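PDB 3TQU: dITP/XTP pyrophosphatase from Coxiella burnetii, which probably hydrolyses non-canonical purine nucleoside triphosphates such as XTP, dITP and ITP to their monophosphates and diphosphate, clearing them from the nucleotide pool. Local coordinates for residues Asn52-Ala57 against Leu69-Ser73; Ser120-Ala126 against Ile138-Glu144. All blocks are in the same frame, centred on the assembly; numbering follows the deposited sequence.

Both contacts are largely buried and involve one mixed sheet: contact 1 lays helix 49-64 on strand 68-77, and contact 2 pairs strands 118-128 and 137-147 further across. Their centres lie about 12 Å apart, and strands 68-77 and 118-128 are neighbours, joined by the probable hydrogen bonds Ala70 O to Ala126 N (2.7 Å) and Asp72 N to Val124 O (2.9 Å). The chemistry differs with place. At one end of contact 1 small alanines lie between helix and strand where they come close, while its other end is polar and reaches a calcium ion. Contact 2 rests on regular backbone bonds, with a histidine pair on one face and an aromatic pair on the other.

Contact 1 of 2, residues Asn52-Ala57 against Leu69-Ser73; sequences NAIIKA and LADDS. With CA (calcium ion), chain E.
A lysine from the helix grips the backbone of the strand beside a metal site: Lys56 NZ donates to Asp71 O over 2.7 Å. The chain bends at CG-CD (chi3 -63°), which turns CE and NZ toward this carbonyl; NZ also bonds Glu44, so the ammonium joins the strand to a metal ligand. The second polar link is Asn52 ND2 to Asp72 OD2 at 3.0 Å. The acceptor lies in the amide plane of Asn52, but the N-H meets OD2 from above the carboxylate, the two planes being 62° apart. Asn52 OD1 accepts from the backbone N of Gly46, so both ends of the amide are held and its rotation is fixed. Asp72 divides its oxygens: OD1 binds the calcium ion at 2.6 Å, whereas OD2 takes Asn52 and a metal-bound water. Asn52 is thus a second-shell residue that positions a first-shell ligand. Toward Ala57 the contact becomes apolar. The methyl of Ala70 sits against the helix backbone, 3.4 Å from Ala53 O, and meets Ala57 CB at 3.8 Å; the axes of 52-57 and 69-73 approach to 6.4 Å, consistent with the small residues between them. On the other face of the strand, Asp71 forms a salt bridge with Lys16, a predicted substrate-binding residue. Segments 52-57 and 69-73 run roughly antiparallel (150°). Asp72, on the strand, and Glu44, in the loop before the helix, bind one calcium ion. Asp72 is also the predicted proton acceptor and magnesium ligand, consistent with the metal-dependent active site of HAM1-family pyrophosphatases.

Contact 2 of 2, residues Ser120-Ala126 against Ile138-Glu144; sequences SFHCVIA and ICHGVWE
Six backbone hydrogen bonds join Phe121 with Trp143, Cys123 with Gly141 and Ile125 with Cys139, each residue giving one and accepting one; Gly141 N to Cys123 O, at 2.8 Å, is nearly straight. A side-chain bond adds to them: His122 ND1 and His140 NE2 lie 3.0 Å apart at 169°, and either may donate. The rings meet rim to rim with planes 50° apart. His140 reaches across because its CG stands anti to the backbone N (chi1 -174°), while the other nitrogen of His122, NE2, is bonded to Thr76. The seven pairs in unbroken antiparallel register form the beta hairpin of strands 118-128 and 137-147 within the central sheet. On the histidine face, Val124 CG2 makes a CH-pi contact with His140, 4.0 Å from the ring centroid, and Val142 CG2 packs beside His122 ND1 at 3.6 Å. Further along, Ile138 folds CD1 back to 3.8 Å from Ala126 CB. On the opposite face of the sheet, Phe121 and Trp143 lie side by side, CD2 of the former 3.9 Å from CE3 of the latter. Helix 185-199 packs on this face, where the ring of His185, a predicted substrate-binding residue, stacks on Phe121.

Contact 1 of 2, residues Asn52-Ala57 against Leu69-Ser73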
loop_
_atom_site.group_PDB
_atom_site.type_symbol
_atom_site.label_atom_id
_atom_site.label_comp_id
_atom_site.label_asym_id
_atom_site.label_seq_id
_atom_site.Cartn_x
_atom_site.Cartn_y
_atom_site.Cartn_z
ATOM N N ASN A 52 -5.302 2.770 7.439
ATOM C CA ASN A 52 -6.416 2.242 8.217
ATOM C C ASN A 52 -6.621 0.753 7.963
ATOM O O ASN A 52 -6.895 -0.016 8.889
ATOM C CB ASN A 52 -7.694 3.033 7.932
ATOM C CG ASN A 52 -7.672 4.415 8.559
ATOM O OD1 ASN A 52 -7.117 4.607 9.643
ATOM N ND2 ASN A 52 -8.274 5.386 7.879
ATOM N N ALA A 53 -6.470 0.348 6.706
ATOM C CA ALA A 53 -6.576 -1.058 6.340
ATOM C C ALA A 53 -5.557 -1.881 7.116
ATOM O O ALA A 53 -5.874 -2.951 7.639
ATOM C CB ALA A 53 -6.378 -1.237 4.835
ATOM N N ILE A 54 -4.330 -1.374 7.203
ATOM C CA ILE A 54 -3.281 -2.070 7.943
ATOM C C ILE A 54 -3.569 -2.086 9.440
ATOM O O ILE A 54 -3.426 -3.119 10.097
ATOM C CB ILE A 54 -1.894 -1.454 7.677
ATOM C CG1 ILE A 54 -1.442 -1.800 6.258
ATOM C CG2 ILE A 54 -0.886 -1.966 8.682
ATOM C CD1 ILE A 54 -0.252 -1.008 5.782
ATOM N N ILE A 55 -3.978 -0.938 9.973
ATOM C CA ILE A 55 -4.289 -0.823 11.392
ATOM C C ILE A 55 -5.292 -1.891 11.816
ATOM O O ILE A 55 -5.131 -2.531 12.850
ATOM C CB ILE A 55 -4.843 0.574 11.743
ATOM C CG1 ILE A 55 -3.714 1.612 11.740
ATOM C CG2 ILE A 55 -5.537 0.552 13.098
ATOM C CD1 ILE A 55 -4.187 3.037 11.986
ATOM N N LYS A 56 -6.318 -2.088 10.996
ATOM C CA LYS A 56 -7.401 -2.999 11.340
ATOM C C LYS A 56 -7.015 -4.464 11.128
ATOM O O LYS A 56 -7.391 -5.331 11.917
ATOM C CB LYS A 56 -8.669 -2.638 10.561
ATOM C CG LYS A 56 -9.180 -1.231 10.869
ATOM C CD LYS A 56 -10.536 -0.964 10.240
ATOM C CE LYS A 56 -10.475 -1.025 8.722
ATOM N NZ LYS A 56 -11.782 -0.634 8.112
ATOM N N ALA A 57 -6.256 -4.737 10.074
ATOM C CA ALA A 57 -5.792 -6.095 9.817
ATOM C C ALA A 57 -4.766 -6.540 10.859
ATOM O O ALA A 57 -4.819 -7.667 11.350
ATOM C CB ALA A 57 -5.218 -6.211 8.408
ATOM N N LEU A 69 -7.417 -9.990 7.209
ATOM C CA LEU A 69 -7.649 -9.144 6.051
ATOM C C LEU A 69 -8.598 -8.016 6.421
ATOM O O LEU A 69 -9.643 -8.248 7.038
ATOM C CB LEU A 69 -8.233 -9.973 4.907
ATOM C CG LEU A 69 -8.438 -9.295 3.552
ATOM C CD1 LEU A 69 -8.412 -10.332 2.443
ATOM C CD2 LEU A 69 -9.739 -8.493 3.520
ATOM N N ALA A 70 -8.230 -6.795 6.055
ATOM C CA ALA A 70 -9.087 -5.648 6.309
ATOM C C ALA A 70 -9.083 -4.716 5.108
ATOM O O ALA A 70 -8.197 -4.793 4.257
ATOM C CB ALA A 70 -8.632 -4.908 7.557
ATOM N N ASP A 71 -10.079 -3.841 5.033
ATOM C CA ASP A 71 -10.100 -2.840 3.979
ATOM C C ASP A 71 -10.504 -1.491 4.542
ATOM O O ASP A 71 -11.130 -1.410 5.599
ATOM C CB ASP A 71 -11.071 -3.236 2.862
ATOM C CG ASP A 71 -12.482 -2.724 3.105
ATOM O OD1 ASP A 71 -13.333 -3.507 3.575
ATOM O OD2 ASP A 71 -12.741 -1.533 2.827
ATOM N N ASP A 72 -10.130 -0.434 3.834
ATOM C CA ASP A 72 -10.698 0.879 4.087
ATOM C C ASP A 72 -11.072 1.503 2.749
ATOM O O ASP A 72 -10.409 1.267 1.734
ATOM C CB ASP A 72 -9.738 1.777 4.868
ATOM C CG ASP A 72 -10.400 3.055 5.333
ATOM O OD1 ASP A 72 -11.642 3.063 5.407
ATOM O OD2 ASP A 72 -9.698 4.047 5.621
ATOM N N SER A 73 -12.140 2.290 2.742
ATOM C CA SER A 73 -12.660 2.832 1.498
ATOM C C SER A 73 -13.180 4.247 1.685
ATOM O O SER A 73 -13.432 4.686 2.807
ATOM C CB SER A 73 -13.788 1.946 0.977
ATOM O OG SER A 73 -14.858 1.911 1.908
HETATM CA CA CA E . -13.291 3.510 7.316
HETATM O O HOH W 1 -11.657 5.529 6.836
HETATM O O HOH W 2 -14.580 3.771 5.070
HETATM O O HOH W 3 -15.289 5.069 7.984
HETATM O O HOH W 4 -13.944 1.134 6.849
HETATM O O HOH W 5 -15.349 2.510 8.664
#

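Contact 2 of 2, residues Ser120-Ala126 against Ile138-Glu144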
loop_
_atom_site.group_PDB
_atom_site.type_symbol
_atom_site.label_atom_id
_atom_site.label_comp_id
_atom_site.label_asym_id
_atom_site.label_seq_id
_atom_site.Cartn_x
_atom_site.Cartn_y
_atom_site.Cartn_z
ATOM N N SER A 120 -13.393 10.037 -7.260
ATOM C CA SER A 120 -13.037 8.629 -7.338
ATOM C C SER A 120 -13.418 7.918 -6.051
ATOM O O SER A 120 -13.314 8.491 -4.962
ATOM C CB SER A 120 -11.537 8.464 -7.584
ATOM O OG SER A 120 -11.126 9.183 -8.731
ATOM N N PHE A 121 -13.884 6.680 -6.186
ATOM C CA PHE A 121 -14.044 5.782 -5.050
ATOM C C PHE A 121 -12.775 4.954 -4.932
ATOM O O PHE A 121 -12.228 4.512 -5.945
ATOM C CB PHE A 121 -15.221 4.831 -5.267
ATOM C CG PHE A 121 -16.524 5.327 -4.713
ATOM C CD1 PHE A 121 -16.656 5.612 -3.365
ATOM C CD2 PHE A 121 -17.629 5.470 -5.536
ATOM C CE1 PHE A 121 -17.860 6.058 -2.850
ATOM C CE2 PHE A 121 -18.839 5.913 -5.026
ATOM C CZ PHE A 121 -18.951 6.207 -3.681
ATOM N N HIS A 122 -12.318 4.735 -3.703
ATOM C CA HIS A 122 -11.127 3.930 -3.463
ATOM C C HIS A 122 -11.433 2.794 -2.506
ATOM O O HIS A 122 -12.149 2.979 -1.520
ATOM C CB HIS A 122 -10.003 4.783 -2.871
ATOM C CG HIS A 122 -9.518 5.862 -3.782
ATOM N ND1 HIS A 122 -8.371 5.738 -4.537
ATOM C CD2 HIS A 122 -10.025 7.085 -4.066
ATOM C CE1 HIS A 122 -8.191 6.840 -5.243
ATOM N NE2 HIS A 122 -9.180 7.674 -4.974
ATOM N N CYS A 123 -10.880 1.620 -2.795
ATOM C CA CYS A 123 -10.917 0.510 -1.856
ATOM C C CYS A 123 -9.521 -0.069 -1.705
ATOM O O CYS A 123 -8.920 -0.524 -2.680
ATOM C CB CYS A 123 -11.873 -0.584 -2.325
ATOM S SG CYS A 123 -11.841 -2.054 -1.267
ATOM N N VAL A 124 -9.003 -0.046 -0.483
ATOM C CA VAL A 124 -7.684 -0.597 -0.219
ATOM C C VAL A 124 -7.820 -1.769 0.733
ATOM O O VAL A 124 -8.330 -1.621 1.844
ATOM C CB VAL A 124 -6.732 0.450 0.391
ATOM C CG1 VAL A 124 -5.344 -0.163 0.628
ATOM C CG2 VAL A 124 -6.631 1.669 -0.512
ATOM N N ILE A 125 -7.371 -2.931 0.278
ATOM C CA ILE A 125 -7.403 -4.150 1.068
ATOM C C ILE A 125 -5.994 -4.468 1.539
ATOM O O ILE A 125 -5.037 -4.388 0.765
ATOM C CB ILE A 125 -7.943 -5.332 0.229
ATOM C CG1 ILE A 125 -9.395 -5.070 -0.169
ATOM C CG2 ILE A 125 -7.819 -6.648 0.991
ATOM C CD1 ILE A 125 -9.988 -6.124 -1.086
ATOM N N ALA A 126 -5.865 -4.809 2.814
ATOM C CA ALA A 126 -4.587 -5.255 3.348
ATOM C C ALA A 126 -4.736 -6.658 3.912
ATOM O O ALA A 126 -5.653 -6.929 4.685
ATOM C CB ALA A 126 -4.082 -4.295 4.419
ATOM N N ILE A 138 -1.134 -5.583 -0.494
ATOM C CA ILE A 138 -1.979 -4.403 -0.620
ATOM C C ILE A 138 -2.664 -4.407 -1.980
ATOM O O ILE A 138 -1.998 -4.431 -3.014
ATOM C CB ILE A 138 -1.165 -3.101 -0.480
ATOM C CG1 ILE A 138 -0.410 -3.075 0.854
ATOM C CG2 ILE A 138 -2.073 -1.883 -0.622
ATOM C CD1 ILE A 138 -1.306 -3.128 2.073
ATOM N N CYS A 139 -3.992 -4.398 -1.972
ATOM C CA CYS A 139 -4.764 -4.309 -3.206
ATOM C C CYS A 139 -5.501 -2.980 -3.228
ATOM O O CYS A 139 -6.244 -2.663 -2.301
ATOM C CB CYS A 139 -5.762 -5.461 -3.301
ATOM S SG CYS A 139 -4.997 -7.093 -3.276
ATOM N N HIS A 140 -5.296 -2.200 -4.283
ATOM C CA HIS A 140 -5.889 -0.871 -4.352
ATOM C C HIS A 140 -6.797 -0.708 -5.568
ATOM O O HIS A 140 -6.324 -0.599 -6.699
ATOM C CB HIS A 140 -4.792 0.197 -4.351
ATOM C CG HIS A 140 -5.311 1.599 -4.268
ATOM N ND1 HIS A 140 -4.485 2.686 -4.070
ATOM C CD2 HIS A 140 -6.568 2.093 -4.358
ATOM C CE1 HIS A 140 -5.213 3.788 -4.043
ATOM N NE2 HIS A 140 -6.481 3.456 -4.214
ATOM N N GLY A 141 -8.106 -0.688 -5.324
ATOM C CA GLY A 141 -9.085 -0.512 -6.383
ATOM C C GLY A 141 -9.519 0.937 -6.503
ATOM O O GLY A 141 -9.783 1.605 -5.497
ATOM N N VAL A 142 -9.591 1.426 -7.737
ATOM C CA VAL A 142 -9.974 2.806 -7.991
ATOM C C VAL A 142 -11.084 2.887 -9.029
ATOM O O VAL A 142 -10.995 2.290 -10.102
ATOM C CB VAL A 142 -8.774 3.656 -8.466
ATOM C CG1 VAL A 142 -9.223 5.077 -8.786
ATOM C CG2 VAL A 142 -7.680 3.664 -7.412
ATOM N N TRP A 143 -12.129 3.637 -8.701
ATOM C CA TRP A 143 -13.272 3.801 -9.585
ATOM C C TRP A 143 -13.479 5.290 -9.850
ATOM O O TRP A 143 -13.868 6.034 -8.952
ATOM C CB TRP A 143 -14.512 3.194 -8.925
ATOM C CG TRP A 143 -15.665 2.952 -9.845
ATOM C CD1 TRP A 143 -15.633 2.891 -11.211
ATOM C CD2 TRP A 143 -17.030 2.732 -9.465
ATOM N NE1 TRP A 143 -16.894 2.645 -11.702
ATOM C CE2 TRP A 143 -17.766 2.545 -10.652
ATOM C CE3 TRP A 143 -17.696 2.674 -8.237
ATOM C CZ2 TRP A 143 -19.142 2.308 -10.644
ATOM C CZ3 TRP A 143 -19.062 2.437 -8.233
ATOM C CH2 TRP A 143 -19.769 2.259 -9.429
ATOM N N GLU A 144 -13.207 5.723 -11.080
ATOM C CA GLU A 144 -13.300 7.140 -11.444
ATOM C C GLU A 144 -14.685 7.537 -11.961
ATOM O O GLU A 144 -15.287 6.826 -12.763
ATOM C CB GLU A 144 -12.243 7.490 -12.496
ATOM C CG GLU A 144 -10.819 7.142 -12.088
ATOM C CD GLU A 144 -9.806 7.481 -13.166
ATOM O OE1 GLU A 144 -10.212 8.032 -14.210
ATOM O OE2 GLU A 144 -8.605 7.196 -12.972
#